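PDB 3H38: tRNA nucleotidyl transferase-related protein from Thermotoga maritima, which probably adds the CCA nucleotides to the 3' end of tRNA as a class II CCA-adding enzyme, this chain being the C-terminal half of the whole protein. Local coordinates for residues G161-L166 against F188-E193; R177-I182 against Q219-I224; F184-D189 against L231-R236; P215-E220 against D301-R306. All blocks are in the same frame, centred on the assembly; numbering follows the deposited sequence.

Contact 1 of 4, residues G161-L166 against F188-E193; sequences GVIRVL and FDFRIE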
# COMPACT_ATOMS: atom_id res chain seq x y z
N GLY A 161 -4.98 -16.60 17.21
CA GLY A 161 -5.06 -16.01 15.88
C GLY A 161 -6.16 -14.97 15.74
O GLY A 161 -6.89 -14.98 14.74
N VAL A 162 -6.25 -14.07 16.74
CA VAL A 162 -7.39 -13.16 16.87
C VAL A 162 -7.05 -11.68 16.72
O VAL A 162 -6.04 -11.20 17.25
CB VAL A 162 -8.14 -13.40 18.22
CG1 VAL A 162 -8.70 -12.10 18.77
CG2 VAL A 162 -9.25 -14.41 18.03
N ILE A 163 -7.88 -10.98 15.95
CA ILE A 163 -7.81 -9.53 15.88
C ILE A 163 -8.93 -8.97 16.75
O ILE A 163 -10.10 -9.23 16.48
CB ILE A 163 -7.99 -9.00 14.44
CG1 ILE A 163 -6.93 -9.60 13.51
CG2 ILE A 163 -7.94 -7.46 14.42
CD1 ILE A 163 -5.51 -9.24 13.94
N ARG A 164 -8.55 -8.24 17.79
CA ARG A 164 -9.50 -7.73 18.77
C ARG A 164 -9.15 -6.28 19.12
O ARG A 164 -7.99 -5.98 19.38
CB ARG A 164 -9.48 -8.60 20.04
CG ARG A 164 -10.64 -8.37 20.99
CD ARG A 164 -10.41 -9.01 22.36
NE ARG A 164 -9.94 -10.39 22.24
CZ ARG A 164 -10.67 -11.48 22.45
NH1 ARG A 164 -10.11 -12.68 22.31
NH2 ARG A 164 -11.94 -11.40 22.81
N VAL A 165 -10.14 -5.40 19.13
CA VAL A 165 -9.93 -4.02 19.56
C VAL A 165 -9.91 -3.91 21.10
O VAL A 165 -10.43 -4.79 21.81
CB VAL A 165 -11.02 -3.06 18.97
CG1 VAL A 165 -10.88 -2.93 17.46
CG2 VAL A 165 -12.43 -3.50 19.39
N LEU A 166 -9.32 -2.83 21.60
CA LEU A 166 -9.16 -2.67 23.06
C LEU A 166 -10.36 -2.12 23.83
O LEU A 166 -10.39 -2.21 25.05
CB LEU A 166 -7.93 -1.81 23.38
CG LEU A 166 -6.61 -2.00 22.62
CD1 LEU A 166 -5.48 -1.39 23.43
CD2 LEU A 166 -6.33 -3.45 22.35
N PHE A 188 -1.36 -11.96 8.94
CA PHE A 188 -1.12 -13.22 9.63
C PHE A 188 -2.32 -14.02 9.22
O PHE A 188 -3.13 -13.53 8.44
CB PHE A 188 -1.14 -12.97 11.13
CG PHE A 188 -0.44 -11.71 11.52
CD1 PHE A 188 0.95 -11.68 11.64
CD2 PHE A 188 -1.15 -10.55 11.73
CE1 PHE A 188 1.61 -10.50 11.98
CE2 PHE A 188 -0.51 -9.38 12.07
CZ PHE A 188 0.87 -9.36 12.20
N ASP A 189 -2.49 -15.24 9.68
CA ASP A 189 -3.73 -15.88 9.21
C ASP A 189 -4.80 -15.72 10.27
O ASP A 189 -5.26 -16.70 10.88
CB ASP A 189 -3.52 -17.34 8.79
CG ASP A 189 -4.71 -17.90 8.00
OD1 ASP A 189 -5.72 -17.18 7.84
OD2 ASP A 189 -4.63 -19.06 7.55
N PHE A 190 -5.21 -14.48 10.51
CA PHE A 190 -6.02 -14.24 11.68
C PHE A 190 -7.47 -14.05 11.38
O PHE A 190 -7.84 -13.82 10.23
CB PHE A 190 -5.47 -13.09 12.51
CG PHE A 190 -4.31 -13.49 13.36
CD1 PHE A 190 -3.84 -12.67 14.36
CD2 PHE A 190 -3.71 -14.71 13.15
CE1 PHE A 190 -2.78 -13.05 15.12
CE2 PHE A 190 -2.65 -15.10 13.91
CZ PHE A 190 -2.18 -14.28 14.89
N ARG A 191 -8.29 -14.19 12.41
CA ARG A 191 -9.71 -13.91 12.28
C ARG A 191 -10.08 -12.77 13.23
O ARG A 191 -9.50 -12.62 14.32
CB ARG A 191 -10.54 -15.17 12.58
CG ARG A 191 -10.55 -15.55 14.08
CD ARG A 191 -11.36 -16.82 14.33
NE ARG A 191 -12.25 -16.68 15.48
CZ ARG A 191 -12.00 -17.17 16.70
NH1 ARG A 191 -12.88 -16.98 17.68
NH2 ARG A 191 -10.88 -17.85 16.93
N ILE A 192 -11.05 -11.96 12.82
CA ILE A 192 -11.61 -10.93 13.68
C ILE A 192 -12.63 -11.53 14.64
O ILE A 192 -13.68 -12.03 14.22
CB ILE A 192 -12.22 -9.78 12.85
CG1 ILE A 192 -11.10 -9.04 12.10
CG2 ILE A 192 -13.03 -8.82 13.74
CD1 ILE A 192 -11.53 -8.26 10.86
N GLU A 193 -12.32 -11.51 15.92
CA GLU A 193 -13.18 -12.19 16.88
C GLU A 193 -14.57 -11.58 16.84
O GLU A 193 -14.73 -10.40 16.50
CB GLU A 193 -12.59 -12.15 18.29
CG GLU A 193 -12.49 -10.78 18.94
CD GLU A 193 -13.74 -10.46 19.75
OE1 GLU A 193 -14.54 -11.39 20.00
OE2 GLU A 193 -13.90 -9.28 20.14

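Contact 2 of 4, residues R177-I182 against Q219-I224; sequences RILRAI and QELEKI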
# COMPACT_ATOMS: atom_id res chain seq x y z
N ARG A 177 -9.35 1.96 11.41
CA ARG A 177 -9.08 0.64 11.95
C ARG A 177 -9.95 -0.42 11.32
O ARG A 177 -9.73 -1.64 11.51
CB ARG A 177 -9.29 0.63 13.46
CG ARG A 177 -8.16 1.26 14.27
CD ARG A 177 -8.64 1.71 15.67
NE ARG A 177 -7.69 2.66 16.24
CZ ARG A 177 -7.85 3.36 17.36
NH1 ARG A 177 -8.94 3.24 18.11
NH2 ARG A 177 -6.88 4.18 17.73
N ILE A 178 -10.96 0.03 10.58
CA ILE A 178 -11.82 -0.91 9.88
C ILE A 178 -10.97 -1.59 8.80
O ILE A 178 -11.02 -2.80 8.66
CB ILE A 178 -13.06 -0.22 9.30
CG1 ILE A 178 -14.06 0.11 10.42
CG2 ILE A 178 -13.71 -1.11 8.20
CD1 ILE A 178 -15.14 1.09 10.00
N LEU A 179 -10.18 -0.80 8.07
CA LEU A 179 -9.32 -1.29 7.00
C LEU A 179 -8.10 -1.99 7.59
O LEU A 179 -7.69 -3.06 7.10
CB LEU A 179 -8.92 -0.15 6.04
CG LEU A 179 -10.08 0.51 5.25
CD1 LEU A 179 -9.70 1.79 4.54
CD2 LEU A 179 -10.64 -0.46 4.21
N ARG A 180 -7.55 -1.42 8.67
CA ARG A 180 -6.39 -2.00 9.36
C ARG A 180 -6.65 -3.39 9.91
O ARG A 180 -5.76 -4.26 9.87
CB ARG A 180 -5.91 -1.09 10.49
CG ARG A 180 -5.30 0.22 10.02
CD ARG A 180 -5.09 1.16 11.16
NE ARG A 180 -4.11 0.61 12.08
CZ ARG A 180 -2.81 0.81 11.95
NH1 ARG A 180 -1.95 0.26 12.82
NH2 ARG A 180 -2.36 1.58 10.96
N ALA A 181 -7.87 -3.61 10.42
CA ALA A 181 -8.24 -4.94 10.93
C ALA A 181 -8.18 -5.98 9.82
O ALA A 181 -7.57 -7.03 9.97
CB ALA A 181 -9.62 -4.91 11.58
N ILE A 182 -8.80 -5.68 8.69
CA ILE A 182 -8.72 -6.60 7.57
C ILE A 182 -7.26 -6.83 7.21
O ILE A 182 -6.84 -7.98 7.03
CB ILE A 182 -9.53 -6.06 6.37
CG1 ILE A 182 -11.03 -6.13 6.68
CG2 ILE A 182 -9.19 -6.81 5.09
CD1 ILE A 182 -11.78 -4.94 6.16
N GLN A 219 -4.48 6.29 2.75
CA GLN A 219 -3.22 5.79 3.19
C GLN A 219 -3.33 4.39 3.76
O GLN A 219 -2.42 3.57 3.58
CB GLN A 219 -2.58 6.73 4.20
CG GLN A 219 -1.21 6.22 4.62
CD GLN A 219 -0.99 6.31 6.11
OE1 GLN A 219 -1.12 5.31 6.83
NE2 GLN A 219 -0.64 7.51 6.58
N GLU A 220 -4.43 4.09 4.44
CA GLU A 220 -4.63 2.73 4.93
C GLU A 220 -4.92 1.81 3.74
O GLU A 220 -4.63 0.61 3.76
CB GLU A 220 -5.75 2.67 5.97
CG GLU A 220 -5.38 3.30 7.34
CD GLU A 220 -4.12 2.71 7.99
OE1 GLU A 220 -3.91 1.49 7.89
OE2 GLU A 220 -3.33 3.47 8.60
N LEU A 221 -5.46 2.39 2.68
CA LEU A 221 -5.71 1.65 1.46
C LEU A 221 -4.42 1.28 0.76
O LEU A 221 -4.24 0.13 0.39
CB LEU A 221 -6.62 2.43 0.52
CG LEU A 221 -7.99 1.84 0.18
CD1 LEU A 221 -8.38 0.67 1.07
CD2 LEU A 221 -9.07 2.93 0.20
N GLU A 222 -3.52 2.24 0.57
CA GLU A 222 -2.26 1.91 -0.10
C GLU A 222 -1.57 0.82 0.71
O GLU A 222 -0.97 -0.12 0.17
CB GLU A 222 -1.37 3.15 -0.27
CG GLU A 222 -1.85 4.09 -1.36
CD GLU A 222 -1.68 5.57 -1.03
OE1 GLU A 222 -1.59 5.92 0.18
OE2 GLU A 222 -1.65 6.38 -1.98
N LYS A 223 -1.65 0.92 2.01
CA LYS A 223 -1.01 -0.01 2.90
C LYS A 223 -1.55 -1.41 2.75
O LYS A 223 -0.80 -2.34 2.64
CB LYS A 223 -1.21 0.45 4.32
CG LYS A 223 0.00 0.66 5.11
CD LYS A 223 -0.34 1.73 6.07
CE LYS A 223 0.71 2.00 7.07
NZ LYS A 223 0.14 2.85 8.14
N ILE A 224 -2.86 -1.55 2.71
CA ILE A 224 -3.45 -2.82 2.28
C ILE A 224 -2.87 -3.31 0.94
O ILE A 224 -2.52 -4.49 0.80
CB ILE A 224 -4.97 -2.72 2.11
CG1 ILE A 224 -5.66 -3.01 3.44
CG2 ILE A 224 -5.44 -3.73 1.07
CD1 ILE A 224 -7.11 -2.60 3.45

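Contact 3 of 4, residues F184-D189 against L231-R236; sequences FEQRFD and LKSIRR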
# COMPACT_ATOMS: atom_id res chain seq x y z
N PHE A 184 -4.39 -6.71 8.92
CA PHE A 184 -3.65 -7.61 9.81
C PHE A 184 -4.33 -8.98 9.85
O PHE A 184 -3.71 -9.98 10.13
CB PHE A 184 -3.52 -7.03 11.23
CG PHE A 184 -2.65 -5.79 11.32
CD1 PHE A 184 -3.18 -4.58 11.76
CD2 PHE A 184 -1.30 -5.82 11.03
CE1 PHE A 184 -2.39 -3.44 11.88
CE2 PHE A 184 -0.51 -4.69 11.15
CZ PHE A 184 -1.06 -3.50 11.57
N GLU A 185 -5.63 -9.01 9.59
CA GLU A 185 -6.33 -10.29 9.43
C GLU A 185 -5.73 -11.13 8.31
O GLU A 185 -5.46 -12.31 8.49
CB GLU A 185 -7.82 -10.08 9.16
CG GLU A 185 -8.71 -11.05 9.91
CD GLU A 185 -10.11 -11.11 9.33
OE1 GLU A 185 -10.34 -10.51 8.25
OE2 GLU A 185 -10.97 -11.78 9.95
N GLN A 186 -5.51 -10.53 7.14
CA GLN A 186 -4.90 -11.30 6.07
C GLN A 186 -3.38 -11.43 6.24
O GLN A 186 -2.79 -12.39 5.75
CB GLN A 186 -5.23 -10.76 4.64
CG GLN A 186 -6.67 -10.30 4.39
CD GLN A 186 -7.71 -11.32 4.83
OE1 GLN A 186 -7.53 -12.51 4.64
NE2 GLN A 186 -8.80 -10.85 5.43
N ARG A 187 -2.74 -10.47 6.89
CA ARG A 187 -1.28 -10.48 6.99
C ARG A 187 -0.68 -11.62 7.84
O ARG A 187 0.38 -12.15 7.52
CB ARG A 187 -0.74 -9.14 7.46
CG ARG A 187 0.73 -9.21 7.89
CD ARG A 187 0.96 -8.24 9.02
NE ARG A 187 1.52 -6.95 8.60
CZ ARG A 187 2.68 -6.47 9.05
NH1 ARG A 187 3.11 -5.28 8.64
NH2 ARG A 187 3.41 -7.18 9.92
N PHE A 188 -1.36 -11.96 8.94
CA PHE A 188 -1.12 -13.22 9.63
C PHE A 188 -2.32 -14.02 9.22
O PHE A 188 -3.13 -13.53 8.44
CB PHE A 188 -1.14 -12.97 11.13
CG PHE A 188 -0.44 -11.71 11.52
CD1 PHE A 188 0.95 -11.68 11.64
CD2 PHE A 188 -1.15 -10.55 11.73
CE1 PHE A 188 1.61 -10.50 11.98
CE2 PHE A 188 -0.51 -9.38 12.07
CZ PHE A 188 0.87 -9.36 12.20
N ASP A 189 -2.49 -15.24 9.68
CA ASP A 189 -3.73 -15.88 9.21
C ASP A 189 -4.80 -15.72 10.27
O ASP A 189 -5.26 -16.70 10.88
CB ASP A 189 -3.52 -17.34 8.79
CG ASP A 189 -4.71 -17.90 8.00
OD1 ASP A 189 -5.72 -17.18 7.84
OD2 ASP A 189 -4.63 -19.06 7.55
N LEU A 231 -5.83 -9.27 -2.71
CA LEU A 231 -7.11 -9.72 -3.25
C LEU A 231 -8.01 -10.29 -2.14
O LEU A 231 -9.22 -10.10 -2.17
CB LEU A 231 -6.85 -10.77 -4.32
CG LEU A 231 -7.72 -10.92 -5.58
CD1 LEU A 231 -8.05 -12.35 -5.62
CD2 LEU A 231 -9.01 -10.09 -5.59
N LYS A 232 -7.39 -10.93 -1.17
CA LYS A 232 -8.05 -11.46 -0.02
C LYS A 232 -8.69 -10.40 0.81
O LYS A 232 -9.77 -10.57 1.29
CB LYS A 232 -6.99 -12.05 0.86
CG LYS A 232 -6.88 -13.48 0.78
CD LYS A 232 -8.01 -14.09 1.51
CE LYS A 232 -7.61 -14.44 2.87
NZ LYS A 232 -8.60 -15.38 3.37
N SER A 233 -7.96 -9.32 0.98
CA SER A 233 -8.34 -8.14 1.76
C SER A 233 -9.51 -7.44 1.08
O SER A 233 -10.55 -7.14 1.70
CB SER A 233 -7.17 -7.16 1.82
OG SER A 233 -6.13 -7.63 2.63
N ILE A 234 -9.33 -7.19 -0.20
CA ILE A 234 -10.37 -6.63 -1.04
C ILE A 234 -11.66 -7.45 -0.95
O ILE A 234 -12.75 -6.89 -0.80
CB ILE A 234 -9.88 -6.56 -2.48
CG1 ILE A 234 -8.75 -5.53 -2.58
CG2 ILE A 234 -11.04 -6.24 -3.41
CD1 ILE A 234 -8.23 -5.35 -4.02
N ARG A 235 -11.55 -8.77 -0.97
CA ARG A 235 -12.77 -9.57 -0.93
C ARG A 235 -13.34 -9.49 0.45
O ARG A 235 -14.54 -9.59 0.66
CB ARG A 235 -12.50 -11.02 -1.35
CG ARG A 235 -11.95 -11.08 -2.78
CD ARG A 235 -11.51 -12.48 -3.13
NE ARG A 235 -11.70 -12.78 -4.54
CZ ARG A 235 -10.95 -13.65 -5.22
NH1 ARG A 235 -11.16 -13.89 -6.54
NH2 ARG A 235 -9.96 -14.26 -4.58
N ARG A 236 -12.45 -9.25 1.40
CA ARG A 236 -12.88 -9.14 2.79
C ARG A 236 -13.65 -7.83 2.98
O ARG A 236 -14.69 -7.80 3.63
CB ARG A 236 -11.67 -9.26 3.73
CG ARG A 236 -12.04 -9.39 5.19
CD ARG A 236 -13.03 -10.51 5.48
NE ARG A 236 -12.82 -11.00 6.83
CZ ARG A 236 -13.73 -11.59 7.59
NH1 ARG A 236 -13.41 -11.99 8.81
NH2 ARG A 236 -14.97 -11.78 7.15

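Contact 4 of 4, residues P215-E220 against D301-R306; sequences PRLRQE and DRYSLR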
# COMPACT_ATOMS: atom_id res chain seq x y z
N PRO A 215 -7.74 11.34 2.85
CA PRO A 215 -6.30 11.05 2.91
C PRO A 215 -5.92 9.99 3.94
O PRO A 215 -4.97 9.23 3.72
CB PRO A 215 -5.70 12.41 3.31
CG PRO A 215 -6.67 13.42 2.78
CD PRO A 215 -8.03 12.78 2.89
N ARG A 216 -6.64 9.94 5.05
CA ARG A 216 -6.31 8.97 6.09
C ARG A 216 -6.69 7.60 5.55
O ARG A 216 -5.91 6.65 5.59
CB ARG A 216 -7.02 9.32 7.40
CG ARG A 216 -6.73 10.76 7.92
CD ARG A 216 -7.17 10.94 9.40
NE ARG A 216 -6.53 9.91 10.22
CZ ARG A 216 -7.16 9.08 11.05
NH1 ARG A 216 -6.45 8.18 11.72
NH2 ARG A 216 -8.49 9.16 11.22
N LEU A 217 -7.88 7.52 5.00
CA LEU A 217 -8.41 6.32 4.41
C LEU A 217 -7.51 5.85 3.24
O LEU A 217 -7.21 4.65 3.11
CB LEU A 217 -9.82 6.61 3.91
CG LEU A 217 -11.11 6.17 4.61
CD1 LEU A 217 -10.92 5.79 6.04
CD2 LEU A 217 -12.19 7.23 4.44
N ARG A 218 -7.08 6.78 2.39
CA ARG A 218 -6.32 6.40 1.22
C ARG A 218 -5.06 5.72 1.71
O ARG A 218 -4.62 4.68 1.18
CB ARG A 218 -5.98 7.62 0.36
CG ARG A 218 -4.85 7.40 -0.62
CD ARG A 218 -4.76 8.48 -1.70
NE ARG A 218 -3.57 8.25 -2.52
CZ ARG A 218 -3.20 8.99 -3.56
NH1 ARG A 218 -2.11 8.69 -4.23
NH2 ARG A 218 -3.91 10.03 -3.92
N GLN A 219 -4.48 6.29 2.75
CA GLN A 219 -3.22 5.79 3.19
C GLN A 219 -3.33 4.39 3.76
O GLN A 219 -2.42 3.57 3.58
CB GLN A 219 -2.58 6.73 4.20
CG GLN A 219 -1.21 6.22 4.62
CD GLN A 219 -0.99 6.31 6.11
OE1 GLN A 219 -1.12 5.31 6.83
NE2 GLN A 219 -0.64 7.51 6.58
N GLU A 220 -4.43 4.09 4.44
CA GLU A 220 -4.63 2.73 4.93
C GLU A 220 -4.92 1.81 3.74
O GLU A 220 -4.63 0.61 3.76
CB GLU A 220 -5.75 2.67 5.97
CG GLU A 220 -5.38 3.30 7.34
CD GLU A 220 -4.12 2.71 7.99
OE1 GLU A 220 -3.91 1.49 7.89
OE2 GLU A 220 -3.33 3.47 8.60
N ASP A 301 -12.02 14.31 -5.58
CA ASP A 301 -11.66 15.32 -4.59
C ASP A 301 -11.49 14.73 -3.20
O ASP A 301 -10.68 15.24 -2.44
CB ASP A 301 -12.71 16.45 -4.52
CG ASP A 301 -12.65 17.40 -5.72
OD1 ASP A 301 -11.57 17.55 -6.35
OD2 ASP A 301 -13.70 18.03 -6.02
N ARG A 302 -12.26 13.70 -2.86
CA ARG A 302 -12.22 13.14 -1.51
C ARG A 302 -10.87 12.48 -1.21
O ARG A 302 -10.18 12.81 -0.23
CB ARG A 302 -13.38 12.18 -1.27
CG ARG A 302 -13.32 11.42 0.06
CD ARG A 302 -14.70 11.05 0.57
NE ARG A 302 -14.70 10.01 1.61
CZ ARG A 302 -14.51 10.25 2.91
NH1 ARG A 302 -14.56 9.26 3.78
NH2 ARG A 302 -14.29 11.49 3.34
N TYR A 303 -10.46 11.58 -2.09
CA TYR A 303 -9.15 11.00 -2.12
C TYR A 303 -8.50 11.90 -3.10
O TYR A 303 -9.18 12.50 -3.84
CB TYR A 303 -9.26 9.59 -2.62
CG TYR A 303 -10.31 8.88 -1.86
CD1 TYR A 303 -11.49 8.60 -2.42
CD2 TYR A 303 -10.12 8.56 -0.54
CE1 TYR A 303 -12.44 7.99 -1.71
CE2 TYR A 303 -11.07 7.96 0.16
CZ TYR A 303 -12.22 7.65 -0.43
OH TYR A 303 -13.20 7.05 0.26
N SER A 304 -7.22 12.15 -3.06
CA SER A 304 -6.75 13.18 -3.98
C SER A 304 -6.20 12.72 -5.32
O SER A 304 -5.02 12.72 -5.49
CB SER A 304 -5.77 14.09 -3.28
OG SER A 304 -6.42 14.80 -2.27
N LEU A 305 -7.07 12.41 -6.27
CA LEU A 305 -6.73 11.74 -7.53
C LEU A 305 -6.33 12.70 -8.64
O LEU A 305 -6.82 13.83 -8.69
CB LEU A 305 -7.90 10.87 -7.95
CG LEU A 305 -8.42 10.06 -6.76
CD1 LEU A 305 -9.59 9.12 -7.14
CD2 LEU A 305 -7.25 9.27 -6.05
N ARG A 306 -5.53 12.24 -9.58
CA ARG A 306 -5.17 13.03 -10.72
C ARG A 306 -6.41 13.35 -11.50
O ARG A 306 -7.31 12.58 -11.53
CB ARG A 306 -4.26 12.27 -11.63
CG ARG A 306 -3.02 11.83 -10.99
CD ARG A 306 -1.88 11.66 -11.94
NE ARG A 306 -0.61 11.75 -11.22
CZ ARG A 306 0.59 11.89 -11.78
NH1 ARG A 306 0.72 11.94 -13.10
NH2 ARG A 306 1.66 11.95 -11.01

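Contact 1 of 4, residues G161-L166 against F188-E193
The ring of Phe-190 lies flat against the backbone of Gly-161 at the start of a two-stranded parallel sheet. Strands 162-163 and 191-192 form this sheet, and helix 177-187 lies between them in sequence as part of a small beta-alpha-beta crossover. Phe-190 CG lies anti to its carbonyl carbon (chi1 -79°), which turns the ring onto Gly-161. Gly-161 CA sits over the middle of the ring, 3.2 Å from Phe-190 CE2, in a CH-pi contact. Phe-188 CB lies over the opposite face. Ile-163 CD1 meets the ring in its plane, 3.8 Å from Phe-190 CD1. Replacing Phe-190 by an alanine would probably open a gap between Gly-161 and Phe-188 and leave Ile-163 CD1 without this aromatic neighbour.

Three backbone bonds hold the strands. Arg-191 N gives to Gly-161 O at 2.8 Å, and Ile-163 N gives to Arg-191 O. Glu-193 N then reaches Ile-163 O at 3.2 Å. Val-162 and Arg-191 occupy one face of the sheet. On the other, Ile-163 CB lies 3.9 Å from Ile-192 CG1.

Further out, the strand ends adjoin helices. Gly-161 ends helix 154-159 in a Schellman motif, and its positive phi suits a glycine. Arg-164 stacks its guanidinium on the Glu-193 carboxylate, with the planes 19° apart. This ion pair is long, 3.8 Å from Arg-164 NH2 to Glu-193 OE1, and no N-H points at the oxygen. Arg-164 has a stronger partner in Asp-157. Glu-193 is the N-cap of helix 194-205: its OE1 takes Thr-195 N and its OE2 takes Thr-196 N.

Contact 2 of 4, residues R177-I182 against Q219-I224
Leu-179 and Ile-224 pack in the buried half of this contact, between helices 177-187 and 214-225. The two short helical segments run almost parallel, 9° apart, with their axes 9.5 Å from each other. Ile-224 crosses Leu-179 at about a right angle, and Ile-224 CD1 lies 4.0 Å from Leu-179 CB. Leu-179 CD1 meets Leu-221 CD1 at 3.9 Å. Leu-246 and Met-237 of the following helices add to this apolar core.

The other side is polar and more open. Arg-180 bends at chi3 (65°), which turns its guanidinium toward Glu-220. Arg-180 NH2 gives a bond to Glu-220 OE2 at 3.2 Å, in the guanidinium plane but well out of the carboxylate plane. The exact turn of this carboxylate is uncertain, because OE1 sits too close to Arg-180 CG. Lys-223 NZ is a long, weak ion-pair partner of Glu-220 OE2, 3.6 Å away, and gives a hydrogen bond to Gln-219 OE1.

Arg-180 NH1 is also paired with Asp-130, and Glu-220 OE1 with Arg-183. Arg-180, Arg-183 and Asp-130 all bind CTP and ATP in structures of this protein. Glu-220 is thus placed as a second-shell residue, consistent with a part in positioning two arginines that bind the nucleotide.

Contact 3 of 4, residues F184-D189 against L231-R236
The backbones come nearest at Gln-186 and Ser-233, whose CA atoms are 6.4 Å apart where the end of helix 177-187 meets helix 230-239. This is helix-to-helix packing in a mostly helical region, probably the neck of the class II enzymes. A side-on salt bridge carries the polar half of it. Arg-236 NE gives to Glu-185 OE1 at 2.9 Å, and Arg-236 NH1 gives to Glu-185 OE2 at 2.7 Å. Each oxygen uses its syn lone pair, and both bonds are nearly straight. The carboxylate and guanidinium are nearly coplanar, 10° apart, which suits two such bonds. The bend of Arg-236 at chi2 (53°) carries its guanidinium across to the extended Glu-185.

Glu-185 OE2 also accepts Ile-192 N, so one carboxylate ties the helix pair to the small parallel sheet. A methionine in place of Arg-236 would probably leave the Glu-185 carboxylate without its cation and free to turn, weakening its hold on Ile-192 N.

Gln-186 fills the space beside the bridge. Its chain folds back at chi2 (-50°), and its amide nitrogen NE2 lies 3.6 Å from Arg-236 CG. The amide stands almost at right angles to the Arg-236 guanidinium. Lys-232 crosses the amide on the more exposed side, but the placing of its end against the Gln-186 amide oxygen is doubtful. Deeper in, Ser-233 OG is buried with no polar partner in the model and rests 3.2 Å from Gln-186 CG.

Contact 4 of 4, residues P215-E220 against D301-R306
Tyr-303 presents the edge of its ring to Leu-217, with Tyr-303 CE2 4.2 Å from Leu-217 CB. The end of helix 293-302, with Tyr-303 just beyond it, packs here against the first half of helix 214-225. Arg-302 CG covers one face of the ring, over its centre. Arg-218 CB approaches obliquely, 4.3 Å from Tyr-303 CD2. The Phe-247 ring also meets Tyr-303, and the Tyr-303 hydroxyl is hydrogen-bonded to Leu-246 O, so this ring is held at its far end too.

The Arg-302 guanidinium lies obliquely to Leu-217, whose CD2 is 3.2 Å from Arg-302 NH1, a short approach. The extended chain of Arg-302, with CG anti to its own backbone N (chi1 173°), takes the group past the leucine. Its NH2 bonds to Thr-212 O, just after helix 208-211. Pro-215 CD touches the backbone of the same arginine, 3.8 Å from Arg-302 O.

On the other side, Arg-218 stretches out straight beyond CG. Its main partner is Glu-222 on its own helix, one turn on. Phe-280 and Tyr-281 of helix 279-287 touch it as well, so the contact joins helix 214-225 to the more C-terminal helices. Leu-305 CD2 lies 4.0 Å from Arg-218 NH2. That NH2 also makes a weak, bent bond to Ser-304 O, 3.3 Å long, at the edge of the guanidinium.

How the contacts relate
Contacts 1, 2 and 3 are grouped around helix 177-187, with neighbouring centres 10 to 14 Å apart. Contact 1 joins the strands before and after this helix. Contacts 2 and 3 pack the helix on helices 214-225 and 230-239, which follow each other in the chain. Contact 4 uses the earlier half of helix 214-225. Its centre is 12 Å from that of contact 2 and 26 Å from that of contact 1. Along the chain, contacts 1 and 2 interleave, as do 2 and 3, and 3 and 4; contact 1 closes before contact 4 opens. The series is consistent with a helical connection between the head and the C-terminal helices, through the helix carrying nucleotide-binding arginines.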